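Local atomic coordinates of glucose-1-phosphate uridylyltransferase (Sphingomonas elodea, PDB entry 2UX8), a protein that probably catalyses the formation of UDP-glucose and diphosphate from glucose 1-phosphate and UTP, and binds glucose 1-phosphate. Residues V42-L47 / L279-L284; V52-E57 / I213-L218; D241-M246 / Q250-V255; Y262-G265 / G269-Q272. All coordinates share one frame; numbering follows the deposited sequence.

Contact 1: V42-L47 / L279-L284; sequences VVDRPL and LSRPDL
Asp44 turns its CG between its own backbone N and carbonyl carbon (chi1 49°), while Arg281 sets out with CG beside its backbone N and then bends at the second torsion (chi2 -68°); the two side chains thereby approach from opposite directions and meet through their charged ends. Arg281 NH2 gives an almost straight hydrogen bond of 2.9 Å to Asp44 OD1. The oxygen lies close to the guanidinium plane, at the edge of the group, and is approached on the syn side of the carboxylate. A second bond, from Arg281 NH1 to Asp44 OD2, is weak at 3.4 Å. The carboxylate and guanidinium planes are 49° apart, and the two bonds of the salt bridge are unequal, one short and one weak. Val43 supplies the apolar part: its CG1 lies 3.8 Å from Arg281 NH1 and 3.9 Å from Leu284 CD1, passing alongside both. A charged link with one valine methyl beside it illustrates how two irregular loops can be joined without any shared backbone bond. Asp44 OD2 also has a long, weak ion pair with Lys267 of the second subunit, and Val43 packs on Ile271 of that subunit, which places the contact at the subunit interface. Within the chain, Val43 leans on Val277 of helix 267-279; segment 42-47 leads into helix 47-57, with Pro46 as its N-cap residue, and segment 279-284 joins helix 267-279 to helix 285-295.

Contact 2: V52-E57 / I213-L218; sequences VDEAVE and IGRYIL. With G1P (1-O-phosphono-alpha-D-glucopyranose), chain K.
Glu54 lies on helix 47-57, and Arg215 opens strand 215-218 just past a corner at Gly214. This glycine is the centre of an inverse gamma turn, in which Arg215 N bonds to Ile213 O at 2.6 Å, and from there the strand runs on. Between the two segments only two side chains meet. Glu54 holds CG anti to its backbone N (chi1 -166°) and stays extended, which carries the carboxylate well clear of the helix; Arg215 bends at its second torsion and presents its guanidinium side-on. Arg215 NE reaches Glu54 OE2 at 2.7 Å, and Arg215 NH2 reaches Glu54 OE1, also at 2.7 Å. Both bonds are nearly straight and lie in the guanidinium plane, but they strike the carboxylate obliquely, the two planes being 34° apart. NH1 makes weak bonds to the carbonyls of Gly214 and Leu139, while Glu54 OE2 also accepts from Leu151 N. A methionine in place of Arg215 would probably leave the buried Glu54 carboxylate without its countercharge. The pair stands one shell behind the sugar pocket: Gly214 N bonds to the ligand-binding Asp142, and Ile213 CA lies 4.0 Å from C6 of the glucose 1-phosphate. As an example of buried charge, the two-pronged grip implies that each group is likely to stay ionised and that rotation of either is probably hindered.

Contact 3: D241-M246 / Q250-V255; sequences DAMQRM and QPFHGV
Met243 O lies in the plane of the Phe252 ring and off its edge, 3.9 Å from Phe252 CE1, and a second carbonyl, Met246 O, stands at the same edge, 4.0 Å from Phe252 CD1. No hydrogen bond crosses between 241-246 and 250-255; instead, the Phe252 edge meets the helix end. Phe252 CE1 meets Met243 CB at 3.7 Å, and Phe252 CZ meets Met243 SD at 3.9 Å. Because Phe252 CG stands anti to the backbone N (chi1 -152°), the ring reaches from the strand to the end of helix 240-244, crossing the Met243 side chain at about a right angle. The sulfur of Met243 is 5.3 Å from the centroid of the Phe252 ring and 88° from its normal, a Met-aromatic contact of the edge type. It is a worked instance of a helix seated on the sheet of a GT-A nucleotidyltransferase: strand 252-256 runs between strands 164-170 and 191-198, parallel to the first and antiparallel to the second. Replacing Phe252 by an alanine would probably open a gap between helix end and strand and let the Met243 thioether turn more freely. Farther along, Met246 and Gln250 lie side by side and point the same way, Met246 SD coming to 3.9 Å from Gln250 NE2, with Glu221 of helix 221-228 touching both side chains. Met243 also approaches Tyr216 of the glucose 1-phosphate pocket.

Contact 4: Y262-G265 / G269-Q272; sequences YDCG and GFIQ
Tyr262 and Gln272 cross at about a right angle, both with CG anti to the carbonyl carbon (chi1 -63° and -77°). This turns the tyrosine ring along the helix flank, where CD2 of Tyr262 comes to 4.1 Å from CB of Gln272, neither over the ring face nor at its edge. The extended glutamine chain then carries its amide onward, its plane 78° from that of the ring. Cys264 places SG beside its own backbone N, 3.9 Å from CA of Phe270, while its CB stands at the edge of the Phe270 ring, 4.5 Å from CD1. Between these two side-chain contacts the main chains come together: Gly269, with no side chain in the way, offers a CA-H...O contact of 3.4 Å to Asp263 O. The short connection from strand 260-263 into helix 267-279 is a tight strand-turn-helix, the helix folding back on the strand before it. Phe270 also meets Phe28 edge-to-face. With no hydrogen bond or salt bridge across it, the contact rests on dispersion and one weak CH...O interaction, and the Asp263 carboxylate keeps clear of the helix segment, near Asp142 of the glucose 1-phosphate site.

How the contacts relate
Read from the N terminus, the chain first passes 42-47, whose partner 279-284 comes only after helix 267-279, so contact 1 encloses the other three. Contact 2 opens next and ties helix 47-57 to the central sheet at strand 215-218. Contacts 3 and 4 then follow in series as short local closures, and none of the four cross. Tyr216 and Leu218 of contact 2 pack on Met243 of contact 3 beside the sugar pocket, while Leu47 of contact 1 touches Cys264 of contact 4. Contacts 1 and 4 both border the second subunit; contact 3 lies beyond the chain's centre, about 35 Å from contact 1, centre to centre.

Contact 1: V42-L47 / L279-L284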
loop_
_atom_site.group_PDB
_atom_site.type_symbol
_atom_site.label_atom_id
_atom_site.label_comp_id
_atom_site.label_asym_id
_atom_site.label_seq_id
_atom_site.Cartn_x
_atom_site.Cartn_y
_atom_site.Cartn_z
ATOM N N VAL C 42 4.530 9.471 -20.365
ATOM C CA VAL C 42 4.733 9.832 -21.737
ATOM C C VAL C 42 6.071 10.542 -21.835
ATOM O O VAL C 42 6.620 10.525 -22.842
ATOM C CB VAL C 42 3.625 10.679 -22.366
ATOM C CG1 VAL C 42 4.127 11.280 -23.670
ATOM C CG2 VAL C 42 2.439 9.788 -22.699
ATOM N N VAL C 43 6.642 11.195 -20.864
ATOM C CA VAL C 43 8.000 11.680 -21.125
ATOM C C VAL C 43 8.432 11.804 -19.704
ATOM O O VAL C 43 9.382 11.192 -19.245
ATOM C CB VAL C 43 8.055 13.069 -21.812
ATOM C CG1 VAL C 43 9.433 13.650 -21.645
ATOM C CG2 VAL C 43 7.761 12.949 -23.303
ATOM N N ASP C 44 7.659 12.587 -18.985
ATOM C CA ASP C 44 7.940 12.785 -17.594
ATOM C C ASP C 44 6.683 12.921 -16.772
ATOM O O ASP C 44 6.748 13.256 -15.596
ATOM C CB ASP C 44 8.857 13.988 -17.388
ATOM C CG ASP C 44 8.385 15.206 -18.118
ATOM O OD1 ASP C 44 7.411 15.091 -18.864
ATOM O OD2 ASP C 44 8.986 16.279 -17.956
ATOM N N ARG C 45 5.536 12.673 -17.395
ATOM C CA ARG C 45 4.274 12.717 -16.678
ATOM C C ARG C 45 3.486 11.461 -16.999
ATOM O O ARG C 45 3.550 10.943 -18.114
ATOM C CB ARG C 45 3.415 13.930 -17.069
ATOM C CG ARG C 45 4.130 15.027 -17.803
ATOM C CD ARG C 45 3.245 16.244 -17.932
ATOM N NE ARG C 45 3.410 17.156 -16.812
ATOM C CZ ARG C 45 2.409 17.802 -16.233
ATOM N NH1 ARG C 45 1.186 17.620 -16.671
ATOM N NH2 ARG C 45 2.620 18.638 -15.232
ATOM N N PRO C 46 2.734 10.946 -16.019
ATOM C CA PRO C 46 1.932 9.744 -16.242
ATOM C C PRO C 46 0.661 10.087 -17.007
ATOM O O PRO C 46 0.149 11.201 -16.890
ATOM C CB PRO C 46 1.629 9.272 -14.826
ATOM C CG PRO C 46 1.571 10.562 -14.046
ATOM C CD PRO C 46 2.744 11.320 -14.594
ATOM N N LEU C 47 0.149 9.129 -17.774
ATOM C CA LEU C 47 -1.077 9.312 -18.546
ATOM C C LEU C 47 -2.211 10.045 -17.817
ATOM O O LEU C 47 -2.807 10.949 -18.393
ATOM C CB LEU C 47 -1.570 7.954 -19.046
ATOM C CG LEU C 47 -0.671 7.305 -20.100
ATOM C CD1 LEU C 47 -1.036 5.850 -20.274
ATOM C CD2 LEU C 47 -0.812 8.062 -21.409
ATOM N N LEU C 279 9.978 15.448 -29.108
ATOM C CA LEU C 279 10.392 16.328 -30.204
ATOM C C LEU C 279 9.882 17.747 -30.000
ATOM O O LEU C 279 10.418 18.696 -30.573
ATOM C CB LEU C 279 9.887 15.819 -31.550
ATOM C CG LEU C 279 10.605 14.584 -32.069
ATOM C CD1 LEU C 279 9.991 14.186 -33.397
ATOM C CD2 LEU C 279 12.098 14.873 -32.213
ATOM N N SER C 280 8.850 17.892 -29.179
ATOM C CA SER C 280 8.274 19.203 -28.923
ATOM C C SER C 280 8.926 19.882 -27.722
ATOM O O SER C 280 8.584 21.014 -27.382
ATOM C CB SER C 280 6.768 19.088 -28.675
ATOM O OG SER C 280 6.507 18.704 -27.339
ATOM N N ARG C 281 9.858 19.191 -27.078
ATOM C CA ARG C 281 10.549 19.738 -25.910
ATOM C C ARG C 281 11.904 20.343 -26.267
ATOM O O ARG C 281 12.817 19.639 -26.717
ATOM C CB ARG C 281 10.774 18.652 -24.858
ATOM C CG ARG C 281 9.524 18.067 -24.243
ATOM C CD ARG C 281 8.799 19.077 -23.384
ATOM N NE ARG C 281 7.744 18.451 -22.588
ATOM C CZ ARG C 281 7.962 17.666 -21.538
ATOM N NH1 ARG C 281 9.205 17.401 -21.141
ATOM N NH2 ARG C 281 6.931 17.142 -20.888
ATOM N N PRO C 282 12.060 21.653 -26.040
ATOM C CA PRO C 282 13.268 22.440 -26.307
ATOM C C PRO C 282 14.552 21.744 -25.879
ATOM O O PRO C 282 15.538 21.682 -26.629
ATOM C CB PRO C 282 13.036 23.702 -25.481
ATOM C CG PRO C 282 11.570 23.865 -25.521
ATOM C CD PRO C 282 11.078 22.458 -25.295
ATOM N N ASP C 283 14.517 21.240 -24.650
ATOM C CA ASP C 283 15.652 20.566 -24.023
ATOM C C ASP C 283 15.890 19.116 -24.422
ATOM O O ASP C 283 16.934 18.554 -24.097
ATOM C CB ASP C 283 15.531 20.652 -22.492
ATOM C CG ASP C 283 14.340 19.869 -21.939
ATOM O OD1 ASP C 283 13.235 19.954 -22.514
ATOM O OD2 ASP C 283 14.506 19.176 -20.912
ATOM N N LEU C 284 14.949 18.516 -25.144
ATOM C CA LEU C 284 15.105 17.132 -25.546
ATOM C C LEU C 284 15.187 16.879 -27.045
ATOM O O LEU C 284 15.895 15.969 -27.482
ATOM C CB LEU C 284 13.949 16.306 -24.978
ATOM C CG LEU C 284 13.647 16.329 -23.479
ATOM C CD1 LEU C 284 12.461 15.442 -23.223
ATOM C CD2 LEU C 284 14.850 15.848 -22.682
#

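Contact 2: V52-E57 / I213-L218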
loop_
_atom_site.group_PDB
_atom_site.type_symbol
_atom_site.label_atom_id
_atom_site.label_comp_id
_atom_site.label_asym_id
_atom_site.label_seq_id
_atom_site.Cartn_x
_atom_site.Cartn_y
_atom_site.Cartn_z
ATOM N N VAL C 52 -5.867 14.796 -16.311
ATOM C CA VAL C 52 -6.451 15.734 -15.360
ATOM C C VAL C 52 -6.049 17.169 -15.708
ATOM O O VAL C 52 -6.791 18.101 -15.439
ATOM C CB VAL C 52 -6.073 15.402 -13.886
ATOM C CG1 VAL C 52 -6.400 13.966 -13.592
ATOM C CG2 VAL C 52 -4.624 15.654 -13.633
ATOM N N ASP C 53 -4.882 17.344 -16.315
ATOM C CA ASP C 53 -4.448 18.674 -16.707
ATOM C C ASP C 53 -5.452 19.179 -17.712
ATOM O O ASP C 53 -5.909 20.317 -17.657
ATOM C CB ASP C 53 -3.089 18.619 -17.372
ATOM C CG ASP C 53 -1.985 18.310 -16.404
ATOM O OD1 ASP C 53 -2.142 18.587 -15.189
ATOM O OD2 ASP C 53 -0.953 17.803 -16.875
ATOM N N GLU C 54 -5.782 18.290 -18.634
ATOM C CA GLU C 54 -6.733 18.560 -19.678
ATOM C C GLU C 54 -8.049 19.020 -19.052
ATOM O O GLU C 54 -8.621 20.039 -19.450
ATOM C CB GLU C 54 -6.919 17.281 -20.495
ATOM C CG GLU C 54 -7.608 17.466 -21.816
ATOM C CD GLU C 54 -7.652 16.192 -22.607
ATOM O OE1 GLU C 54 -6.596 15.553 -22.738
ATOM O OE2 GLU C 54 -8.735 15.829 -23.102
ATOM N N ALA C 55 -8.515 18.283 -18.053
ATOM C CA ALA C 55 -9.770 18.621 -17.390
ATOM C C ALA C 55 -9.729 19.974 -16.690
ATOM O O ALA C 55 -10.687 20.746 -16.749
ATOM C CB ALA C 55 -10.135 17.537 -16.398
ATOM N N VAL C 56 -8.621 20.254 -16.017
ATOM C CA VAL C 56 -8.479 21.516 -15.318
ATOM C C VAL C 56 -8.577 22.668 -16.311
ATOM O O VAL C 56 -9.246 23.660 -16.057
ATOM C CB VAL C 56 -7.131 21.580 -14.571
ATOM C CG1 VAL C 56 -6.923 22.959 -13.980
ATOM C CG2 VAL C 56 -7.119 20.536 -13.447
ATOM N N GLU C 57 -7.915 22.520 -17.449
ATOM C CA GLU C 57 -7.933 23.541 -18.475
ATOM C C GLU C 57 -9.352 23.762 -18.984
ATOM O O GLU C 57 -9.714 24.870 -19.375
ATOM C CB GLU C 57 -7.034 23.118 -19.624
ATOM C CG GLU C 57 -7.155 23.971 -20.851
ATOM C CD GLU C 57 -6.451 23.357 -22.030
ATOM O OE1 GLU C 57 -6.687 22.158 -22.303
ATOM O OE2 GLU C 57 -5.669 24.071 -22.691
ATOM N N ILE C 213 -14.154 8.337 -29.439
ATOM C CA ILE C 213 -12.862 8.367 -28.769
ATOM C C ILE C 213 -13.112 8.633 -27.288
ATOM O O ILE C 213 -14.135 9.199 -26.928
ATOM C CB ILE C 213 -11.937 9.456 -29.372
ATOM C CG1 ILE C 213 -11.672 9.146 -30.849
ATOM C CG2 ILE C 213 -10.624 9.523 -28.602
ATOM C CD1 ILE C 213 -11.192 7.742 -31.114
ATOM N N GLY C 214 -12.177 8.222 -26.440
ATOM C CA GLY C 214 -12.324 8.375 -25.000
ATOM C C GLY C 214 -12.452 9.739 -24.345
ATOM O O GLY C 214 -11.787 10.023 -23.346
ATOM N N ARG C 215 -13.313 10.584 -24.892
ATOM C CA ARG C 215 -13.559 11.921 -24.348
ATOM C C ARG C 215 -15.073 12.157 -24.445
ATOM O O ARG C 215 -15.629 12.168 -25.544
ATOM C CB ARG C 215 -12.781 12.970 -25.157
ATOM C CG ARG C 215 -11.644 13.677 -24.402
ATOM C CD ARG C 215 -10.752 12.700 -23.660
ATOM N NE ARG C 215 -9.426 13.223 -23.360
ATOM C CZ ARG C 215 -8.390 12.434 -23.077
ATOM N NH1 ARG C 215 -8.565 11.127 -23.060
ATOM N NH2 ARG C 215 -7.177 12.933 -22.853
ATOM N N TYR C 216 -15.739 12.313 -23.298
ATOM C CA TYR C 216 -17.187 12.517 -23.272
ATOM C C TYR C 216 -17.646 13.644 -22.351
ATOM O O TYR C 216 -16.982 14.000 -21.373
ATOM C CB TYR C 216 -17.928 11.262 -22.786
ATOM C CG TYR C 216 -17.535 9.922 -23.382
ATOM C CD1 TYR C 216 -16.259 9.386 -23.192
ATOM C CD2 TYR C 216 -18.473 9.145 -24.062
ATOM C CE1 TYR C 216 -15.935 8.112 -23.660
ATOM C CE2 TYR C 216 -18.156 7.875 -24.532
ATOM C CZ TYR C 216 -16.893 7.366 -24.327
ATOM O OH TYR C 216 -16.605 6.103 -24.779
ATOM N N ILE C 217 -18.812 14.190 -22.680
ATOM C CA ILE C 217 -19.481 15.204 -21.880
ATOM C C ILE C 217 -20.914 14.719 -21.929
ATOM O O ILE C 217 -21.556 14.785 -22.969
ATOM C CB ILE C 217 -19.417 16.588 -22.491
ATOM C CG1 ILE C 217 -18.008 17.147 -22.341
ATOM C CG2 ILE C 217 -20.435 17.493 -21.806
ATOM C CD1 ILE C 217 -17.867 18.604 -22.733
ATOM N N LEU C 218 -21.411 14.215 -20.812
ATOM C CA LEU C 218 -22.753 13.663 -20.771
ATOM C C LEU C 218 -23.714 14.336 -19.812
ATOM O O LEU C 218 -23.310 14.940 -18.826
ATOM C CB LEU C 218 -22.661 12.184 -20.424
ATOM C CG LEU C 218 -21.798 11.447 -21.428
ATOM C CD1 LEU C 218 -21.358 10.148 -20.827
ATOM C CD2 LEU C 218 -22.572 11.239 -22.741
HETATM C C1 G1P K . -14.744 2.323 -25.306
HETATM C C2 G1P K . -16.148 2.577 -25.889
HETATM C C3 G1P K . -16.049 2.583 -27.424
HETATM C C4 G1P K . -15.105 3.712 -27.828
HETATM C C5 G1P K . -13.723 3.436 -27.194
HETATM C C6 G1P K . -12.760 4.572 -27.571
HETATM O O1 G1P K . -14.289 1.017 -25.729
HETATM O O2 G1P K . -17.024 1.535 -25.464
HETATM O O3 G1P K . -17.333 2.821 -27.985
HETATM O O4 G1P K . -14.994 3.742 -29.250
HETATM O O5 G1P K . -13.838 3.386 -25.743
HETATM O O6 G1P K . -11.472 4.349 -26.991
HETATM P P G1P K . -12.901 0.631 -24.980
HETATM O O1P G1P K . -13.070 0.671 -23.506
HETATM O O2P G1P K . -12.448 -0.833 -25.445
HETATM O O3P G1P K . -11.740 1.666 -25.404
#

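Contact 3: D241-M246 / Q250-V255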
loop_
_atom_site.group_PDB
_atom_site.type_symbol
_atom_site.label_atom_id
_atom_site.label_comp_id
_atom_site.label_asym_id
_atom_site.label_seq_id
_atom_site.Cartn_x
_atom_site.Cartn_y
_atom_site.Cartn_z
ATOM N N ASP C 241 -24.955 1.785 -25.393
ATOM C CA ASP C 241 -26.398 1.597 -25.435
ATOM C C ASP C 241 -27.128 2.602 -24.613
ATOM O O ASP C 241 -28.333 2.708 -24.748
ATOM C CB ASP C 241 -26.876 0.265 -24.862
ATOM C CG ASP C 241 -25.769 -0.671 -24.613
ATOM O OD1 ASP C 241 -25.183 -0.617 -23.504
ATOM O OD2 ASP C 241 -25.478 -1.455 -25.543
ATOM N N ALA C 242 -26.458 3.304 -23.717
ATOM C CA ALA C 242 -27.207 4.236 -22.891
ATOM C C ALA C 242 -27.251 5.578 -23.549
ATOM O O ALA C 242 -28.256 6.270 -23.466
ATOM C CB ALA C 242 -26.603 4.347 -21.496
ATOM N N MET C 243 -26.158 5.949 -24.203
ATOM C CA MET C 243 -26.119 7.215 -24.916
ATOM C C MET C 243 -27.147 7.152 -26.040
ATOM O O MET C 243 -27.824 8.128 -26.343
ATOM C CB MET C 243 -24.738 7.446 -25.497
ATOM C CG MET C 243 -23.671 7.440 -24.451
ATOM S SD MET C 243 -22.126 7.995 -25.115
ATOM C CE MET C 243 -21.437 6.427 -25.672
ATOM N N GLN C 244 -27.223 5.976 -26.651
ATOM C CA GLN C 244 -28.154 5.641 -27.720
ATOM C C GLN C 244 -29.543 6.151 -27.370
ATOM O O GLN C 244 -30.142 6.953 -28.089
ATOM C CB GLN C 244 -28.211 4.120 -27.823
ATOM C CG GLN C 244 -27.599 3.528 -29.053
ATOM C CD GLN C 244 -28.468 3.753 -30.251
ATOM O OE1 GLN C 244 -29.687 3.772 -30.132
ATOM N NE2 GLN C 244 -27.858 3.909 -31.418
ATOM N N ARG C 245 -30.043 5.663 -26.242
ATOM C CA ARG C 245 -31.372 6.014 -25.773
ATOM C C ARG C 245 -31.596 7.491 -25.617
ATOM O O ARG C 245 -32.663 7.917 -25.191
ATOM C CB ARG C 245 -31.677 5.310 -24.450
ATOM C CG ARG C 245 -32.326 3.957 -24.619
ATOM C CD ARG C 245 -33.554 3.866 -23.760
ATOM N NE ARG C 245 -33.309 3.044 -22.589
ATOM C CZ ARG C 245 -33.645 3.393 -21.357
ATOM N NH1 ARG C 245 -34.237 4.558 -21.141
ATOM N NH2 ARG C 245 -33.397 2.572 -20.345
ATOM N N MET C 246 -30.587 8.279 -25.953
ATOM C CA MET C 246 -30.734 9.711 -25.835
ATOM C C MET C 246 -30.386 10.468 -27.084
ATOM O O MET C 246 -29.816 11.555 -27.034
ATOM C CB MET C 246 -29.945 10.237 -24.646
ATOM C CG MET C 246 -30.529 9.782 -23.329
ATOM S SD MET C 246 -30.092 10.806 -21.934
ATOM C CE MET C 246 -28.915 11.870 -22.642
ATOM N N GLN C 250 -32.163 14.943 -27.009
ATOM C CA GLN C 250 -31.146 15.874 -26.559
ATOM C C GLN C 250 -30.065 16.031 -27.616
ATOM O O GLN C 250 -29.742 15.086 -28.342
ATOM C CB GLN C 250 -30.557 15.434 -25.220
ATOM C CG GLN C 250 -30.919 16.398 -24.104
ATOM C CD GLN C 250 -30.533 15.910 -22.721
ATOM O OE1 GLN C 250 -30.604 16.662 -21.752
ATOM N NE2 GLN C 250 -30.135 14.650 -22.622
ATOM N N PRO C 251 -29.525 17.253 -27.747
ATOM C CA PRO C 251 -28.469 17.586 -28.710
ATOM C C PRO C 251 -27.293 16.633 -28.534
ATOM O O PRO C 251 -26.693 16.591 -27.463
ATOM C CB PRO C 251 -28.075 19.009 -28.315
ATOM C CG PRO C 251 -29.327 19.575 -27.748
ATOM C CD PRO C 251 -29.917 18.434 -26.953
ATOM N N PHE C 252 -26.965 15.867 -29.566
ATOM C CA PHE C 252 -25.846 14.955 -29.454
ATOM C C PHE C 252 -24.920 15.139 -30.644
ATOM O O PHE C 252 -25.295 14.884 -31.787
ATOM C CB PHE C 252 -26.350 13.520 -29.346
ATOM C CG PHE C 252 -25.423 12.623 -28.594
ATOM C CD1 PHE C 252 -25.911 11.539 -27.877
ATOM C CD2 PHE C 252 -24.055 12.860 -28.608
ATOM C CE1 PHE C 252 -25.048 10.702 -27.184
ATOM C CE2 PHE C 252 -23.185 12.030 -27.920
ATOM C CZ PHE C 252 -23.682 10.944 -27.204
ATOM N N HIS C 253 -23.706 15.598 -30.362
ATOM C CA HIS C 253 -22.735 15.860 -31.410
ATOM C C HIS C 253 -21.381 15.208 -31.213
ATOM O O HIS C 253 -20.960 14.921 -30.089
ATOM C CB HIS C 253 -22.524 17.361 -31.535
ATOM C CG HIS C 253 -23.791 18.128 -31.719
ATOM N ND1 HIS C 253 -24.474 18.157 -32.913
ATOM C CD2 HIS C 253 -24.516 18.868 -30.851
ATOM C CE1 HIS C 253 -25.567 18.885 -32.773
ATOM N NE2 HIS C 253 -25.616 19.327 -31.530
ATOM N N GLY C 254 -20.705 14.990 -32.335
ATOM C CA GLY C 254 -19.379 14.420 -32.312
ATOM C C GLY C 254 -18.452 15.595 -32.530
ATOM O O GLY C 254 -18.745 16.468 -33.343
ATOM N N VAL C 255 -17.348 15.634 -31.795
ATOM C CA VAL C 255 -16.389 16.716 -31.931
ATOM C C VAL C 255 -15.069 16.186 -32.476
ATOM O O VAL C 255 -14.551 15.184 -31.993
ATOM C CB VAL C 255 -16.128 17.386 -30.578
ATOM C CG1 VAL C 255 -15.211 18.569 -30.762
ATOM C CG2 VAL C 255 -17.445 17.814 -29.948
#

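Contact 4: Y262-G265 / G269-Q272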
loop_
_atom_site.group_PDB
_atom_site.type_symbol
_atom_site.label_atom_id
_atom_site.label_comp_id
_atom_site.label_asym_id
_atom_site.label_seq_id
_atom_site.Cartn_x
_atom_site.Cartn_y
_atom_site.Cartn_z
ATOM N N TYR C 262 -2.955 9.801 -29.777
ATOM C CA TYR C 262 -2.110 8.623 -29.791
ATOM C C TYR C 262 -2.739 7.567 -28.910
ATOM O O TYR C 262 -3.078 7.820 -27.758
ATOM C CB TYR C 262 -0.706 8.959 -29.286
ATOM C CG TYR C 262 0.014 9.949 -30.156
ATOM C CD1 TYR C 262 -0.210 11.315 -30.014
ATOM C CD2 TYR C 262 0.879 9.521 -31.163
ATOM C CE1 TYR C 262 0.405 12.242 -30.858
ATOM C CE2 TYR C 262 1.505 10.436 -32.015
ATOM C CZ TYR C 262 1.260 11.797 -31.857
ATOM O OH TYR C 262 1.850 12.709 -32.699
ATOM N N ASP C 263 -2.911 6.383 -29.468
ATOM C CA ASP C 263 -3.501 5.287 -28.729
ATOM C C ASP C 263 -2.442 4.607 -27.863
ATOM O O ASP C 263 -1.796 3.654 -28.287
ATOM C CB ASP C 263 -4.120 4.279 -29.706
ATOM C CG ASP C 263 -4.936 3.205 -29.006
ATOM O OD1 ASP C 263 -5.114 3.287 -27.769
ATOM O OD2 ASP C 263 -5.410 2.280 -29.700
ATOM N N CYS C 264 -2.254 5.109 -26.650
ATOM C CA CYS C 264 -1.290 4.512 -25.744
ATOM C C CYS C 264 -1.846 3.214 -25.188
ATOM O O CYS C 264 -1.333 2.667 -24.222
ATOM C CB CYS C 264 -0.964 5.489 -24.627
ATOM S SG CYS C 264 -0.077 6.897 -25.296
ATOM N N GLY C 265 -2.913 2.736 -25.818
ATOM C CA GLY C 265 -3.531 1.491 -25.413
ATOM C C GLY C 265 -2.701 0.352 -25.975
ATOM O O GLY C 265 -2.724 -0.768 -25.460
ATOM N N GLY C 269 1.649 2.892 -30.182
ATOM C CA GLY C 269 1.166 4.233 -29.933
ATOM C C GLY C 269 1.905 4.869 -28.773
ATOM O O GLY C 269 2.302 6.041 -28.831
ATOM N N PHE C 270 2.084 4.088 -27.712
ATOM C CA PHE C 270 2.768 4.553 -26.525
ATOM C C PHE C 270 4.127 5.130 -26.905
ATOM O O PHE C 270 4.492 6.232 -26.486
ATOM C CB PHE C 270 2.946 3.393 -25.550
ATOM C CG PHE C 270 3.742 3.749 -24.345
ATOM C CD1 PHE C 270 3.209 4.580 -23.364
ATOM C CD2 PHE C 270 5.055 3.312 -24.216
ATOM C CE1 PHE C 270 3.980 4.975 -22.268
ATOM C CE2 PHE C 270 5.837 3.699 -23.123
ATOM C CZ PHE C 270 5.299 4.532 -22.150
ATOM N N ILE C 271 4.875 4.382 -27.707
ATOM C CA ILE C 271 6.190 4.828 -28.132
ATOM C C ILE C 271 6.124 6.065 -29.029
ATOM O O ILE C 271 6.914 7.001 -28.877
ATOM C CB ILE C 271 6.946 3.672 -28.817
ATOM C CG1 ILE C 271 7.534 2.767 -27.732
ATOM C CG2 ILE C 271 8.051 4.206 -29.721
ATOM C CD1 ILE C 271 7.813 1.365 -28.181
ATOM N N GLN C 272 5.164 6.075 -29.947
ATOM C CA GLN C 272 5.007 7.207 -30.839
ATOM C C GLN C 272 4.681 8.462 -30.049
ATOM O O GLN C 272 5.212 9.528 -30.338
ATOM C CB GLN C 272 3.927 6.911 -31.876
ATOM C CG GLN C 272 4.403 5.986 -32.968
ATOM C CD GLN C 272 3.267 5.414 -33.778
ATOM O OE1 GLN C 272 2.228 6.048 -33.937
ATOM N NE2 GLN C 272 3.459 4.210 -34.306
#